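Long-range contact in proteolytically activated form of PPO4 Tyrosinase (Agaricus bisporus var. bisporus H97, PDB 4OUA), which uses a pair of copper ions to hydroxylate monophenols and oxidise the resulting o-diphenols to o-quinones, the initial step of melanin synthesis: residues A[82-87]-A[299-304]. Numbering follows the deposited sequence.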
ATOM      1  N   SER A  82      -2.710   4.641  14.752  1.00 39.28           N
ATOM      2  CA  SER A  82      -2.400   5.125  16.094  1.00 41.61           C
ATOM      3  C   SER A  82      -2.336   3.986  17.109  1.00 39.24           C
ATOM      4  O   SER A  82      -2.480   4.204  18.312  1.00 36.62           O
ATOM      5  CB  SER A  82      -3.430   6.165  16.539  1.00 38.08           C
ATOM      6  OG  SER A  82      -3.534   7.212  15.592  1.00 41.70           O
ATOM      7  N   GLN A  83      -2.116   2.770  16.618  1.00 34.83           N
ATOM      8  CA  GLN A  83      -2.050   1.599  17.484  1.00 42.15           C
ATOM      9  C   GLN A  83      -0.925   0.653  17.067  1.00 48.39           C
ATOM     10  O   GLN A  83      -0.378   0.768  15.969  1.00 48.71           O
ATOM     11  CB  GLN A  83      -3.388   0.860  17.482  1.00 35.58           C
ATOM     12  CG  GLN A  83      -4.014   0.730  16.109  1.00 46.08           C
ATOM     13  CD  GLN A  83      -5.013  -0.403  16.035  1.00 49.39           C
ATOM     14  OE1 GLN A  83      -4.730  -1.518  16.466  1.00 40.21           O
ATOM     15  NE2 GLN A  83      -6.191  -0.124  15.490  1.00 52.83           N
ATOM     16  N   VAL A  84      -0.593  -0.286  17.949  1.00 41.99           N
ATOM     17  CA  VAL A  84       0.549  -1.174  17.752  1.00 46.06           C
ATOM     18  C   VAL A  84       0.425  -2.078  16.526  1.00 40.14           C
ATOM     19  O   VAL A  84       1.419  -2.630  16.056  1.00 37.30           O
ATOM     20  CB  VAL A  84       0.775  -2.069  18.987  1.00 43.65           C
ATOM     21  CG1 VAL A  84       1.292  -1.246  20.155  1.00 46.32           C
ATOM     22  CG2 VAL A  84      -0.509  -2.794  19.360  1.00 36.14           C
ATOM     23  N   LEU A  85      -0.790  -2.224  16.009  1.00 44.53           N
ATOM     24  CA  LEU A  85      -1.037  -3.155  14.912  1.00 42.14           C
ATOM     25  C   LEU A  85      -0.896  -2.514  13.536  1.00 37.04           C
ATOM     26  O   LEU A  85      -1.094  -3.180  12.522  1.00 36.72           O
ATOM     27  CB  LEU A  85      -2.432  -3.770  15.041  1.00 35.52           C
ATOM     28  CG  LEU A  85      -2.659  -4.686  16.244  1.00 35.99           C
ATOM     29  CD1 LEU A  85      -4.016  -5.353  16.149  1.00 30.31           C
ATOM     30  CD2 LEU A  85      -1.547  -5.722  16.342  1.00 39.19           C
ATOM     31  N   PHE A  86      -0.553  -1.229  13.504  1.00 42.28           N
ATOM     32  CA  PHE A  86      -0.482  -0.487  12.247  1.00 41.09           C
ATOM     33  C   PHE A  86       0.387  -1.176  11.194  1.00 39.00           C
ATOM     34  O   PHE A  86      -0.071  -1.424  10.080  1.00 44.32           O
ATOM     35  CB  PHE A  86       0.040   0.933  12.485  1.00 36.22           C
ATOM     36  CG  PHE A  86       0.347   1.681  11.219  1.00 34.18           C
ATOM     37  CD1 PHE A  86      -0.669   2.263  10.479  1.00 35.16           C
ATOM     38  CD2 PHE A  86       1.650   1.795  10.763  1.00 33.58           C
ATOM     39  CE1 PHE A  86      -0.392   2.946   9.308  1.00 29.68           C
ATOM     40  CE2 PHE A  86       1.933   2.478   9.594  1.00 32.46           C
ATOM     41  CZ  PHE A  86       0.909   3.054   8.866  1.00 31.56           C
ATOM     42  N   PRO A  87       1.645  -1.484  11.545  1.00 37.71           N
ATOM     43  CA  PRO A  87       2.557  -2.112  10.581  1.00 40.89           C
ATOM     44  C   PRO A  87       2.058  -3.461  10.061  1.00 38.65           C
ATOM     45  O   PRO A  87       2.087  -3.692   8.853  1.00 39.06           O
ATOM     46  CB  PRO A  87       3.849  -2.284  11.386  1.00 32.35           C
ATOM     47  CG  PRO A  87       3.768  -1.245  12.454  1.00 35.22           C
ATOM     48  CD  PRO A  87       2.318  -1.177  12.818  1.00 34.33           C
ATOM     49  N   VAL A 299      12.683  -7.894  17.585  1.00 40.66           N
ATOM     50  CA  VAL A 299      11.686  -6.917  18.006  1.00 40.94           C
ATOM     51  C   VAL A 299      10.434  -6.999  17.140  1.00 40.56           C
ATOM     52  O   VAL A 299      10.511  -6.889  15.915  1.00 38.44           O
ATOM     53  CB  VAL A 299      12.235  -5.480  17.946  1.00 31.89           C
ATOM     54  CG1 VAL A 299      11.216  -4.504  18.513  1.00 34.48           C
ATOM     55  CG2 VAL A 299      13.546  -5.382  18.699  1.00 36.84           C
ATOM     56  N   TRP A 300       9.283  -7.190  17.778  1.00 41.31           N
ATOM     57  CA  TRP A 300       8.016  -7.259  17.058  1.00 40.65           C
ATOM     58  C   TRP A 300       6.885  -6.623  17.868  1.00 39.66           C
ATOM     59  O   TRP A 300       7.129  -5.788  18.737  1.00 41.67           O
ATOM     60  CB  TRP A 300       7.680  -8.711  16.707  1.00 30.51           C
ATOM     61  CG  TRP A 300       6.793  -8.853  15.501  1.00 43.62           C
ATOM     62  CD1 TRP A 300       5.595  -9.505  15.435  1.00 44.99           C
ATOM     63  CD2 TRP A 300       7.032  -8.321  14.191  1.00 44.09           C
ATOM     64  NE1 TRP A 300       5.077  -9.418  14.166  1.00 39.20           N
ATOM     65  CE2 TRP A 300       5.937  -8.696  13.383  1.00 47.40           C
ATOM     66  CE3 TRP A 300       8.063  -7.566  13.623  1.00 39.55           C
ATOM     67  CZ2 TRP A 300       5.847  -8.340  12.036  1.00 45.24           C
ATOM     68  CZ3 TRP A 300       7.971  -7.214  12.287  1.00 39.93           C
ATOM     69  CH2 TRP A 300       6.871  -7.602  11.508  1.00 45.48           C
ATOM     70  N   VAL A 301       5.651  -7.025  17.578  1.00 38.07           N
ATOM     71  CA  VAL A 301       4.469  -6.412  18.176  1.00 37.63           C
ATOM     72  C   VAL A 301       4.424  -6.537  19.696  1.00 37.15           C
ATOM     73  O   VAL A 301       4.629  -7.617  20.247  1.00 38.30           O
ATOM     74  CB  VAL A 301       3.174  -7.031  17.609  1.00 47.14           C
ATOM     75  CG1 VAL A 301       1.950  -6.336  18.194  1.00 38.95           C
ATOM     76  CG2 VAL A 301       3.169  -6.957  16.087  1.00 42.88           C
ATOM     77  N   THR A 302       4.151  -5.420  20.363  1.00 42.24           N
ATOM     78  CA  THR A 302       3.927  -5.415  21.804  1.00 39.55           C
ATOM     79  C   THR A 302       2.488  -5.000  22.096  1.00 43.98           C
ATOM     80  O   THR A 302       1.782  -4.515  21.210  1.00 47.31           O
ATOM     81  CB  THR A 302       4.895  -4.468  22.540  1.00 36.51           C
ATOM     82  OG1 THR A 302       4.579  -3.108  22.219  1.00 34.41           O
ATOM     83  CG2 THR A 302       6.335  -4.763  22.145  1.00 34.44           C
ATOM     84  N   GLN A 303       2.058  -5.192  23.337  1.00 42.60           N
ATOM     85  CA  GLN A 303       0.679  -4.912  23.720  1.00 39.23           C
ATOM     86  C   GLN A 303       0.365  -3.417  23.722  1.00 49.45           C
ATOM     87  O   GLN A 303       1.224  -2.589  24.027  1.00 51.90           O
ATOM     88  CB  GLN A 303       0.388  -5.510  25.097  1.00 39.55           C
ATOM     89  CG  GLN A 303      -0.962  -5.122  25.665  1.00 55.23           C
ATOM     90  CD  GLN A 303      -1.295  -5.884  26.929  1.00 58.99           C
ATOM     91  OE1 GLN A 303      -0.857  -7.018  27.114  1.00 64.51           O
ATOM     92  NE2 GLN A 303      -2.071  -5.261  27.808  1.00 64.89           N
ATOM     93  N   GLY A 304      -0.876  -3.081  23.378  1.00 47.29           N
ATOM     94  CA  GLY A 304      -1.320  -1.700  23.330  1.00 45.17           C
ATOM     95  C   GLY A 304      -2.817  -1.596  23.097  1.00 52.26           C
ATOM     96  O   GLY A 304      -3.430  -2.517  22.556  1.00 50.35           O
TER
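With CG1 anti to the carbonyl carbon (chi1 -70°), Val84, whose CA-CB bond points toward 299-304, sets both methyls against Thr302 O, while Val301 carries CG1 anti to its own N (chi1 -177°), where it meets Leu85. Thr302 O rests on the fork of Val84 formed by CB, CG1 and CG2, with CG2 3.4 Å and CG1 3.5 Å from it. CG2 also lies 4.0 Å from Gly304 N. A beta-branched residue suits this place because its short fork lies against main chain, and Gly304 suits its own because a side chain there would point into Val84. Beside this, Leu85 reaches with one methyl across Val301, CD2 to CG1 4.0 Å. No hydrogen bond joins the segments; the contact is van der Waals packing, methyls against main chain at Val84 and methyl on methyl between Leu85 and Val301. Replacing Val84 by an alanine would remove both methyls and would probably leave a gap against Thr302 O and Gly304 N. Gln83 to Phe86 form a type I beta turn leading into helix 86-109, which carries the copper ligand His90. Trp229 NE1 of helix 229-233 hydrogen-bonds to Val84 O, and the side chains of Val301 and Thr302 touch Trp229, so the contact joins this helix start to the loop running from helix 277-295 into strand 304-305.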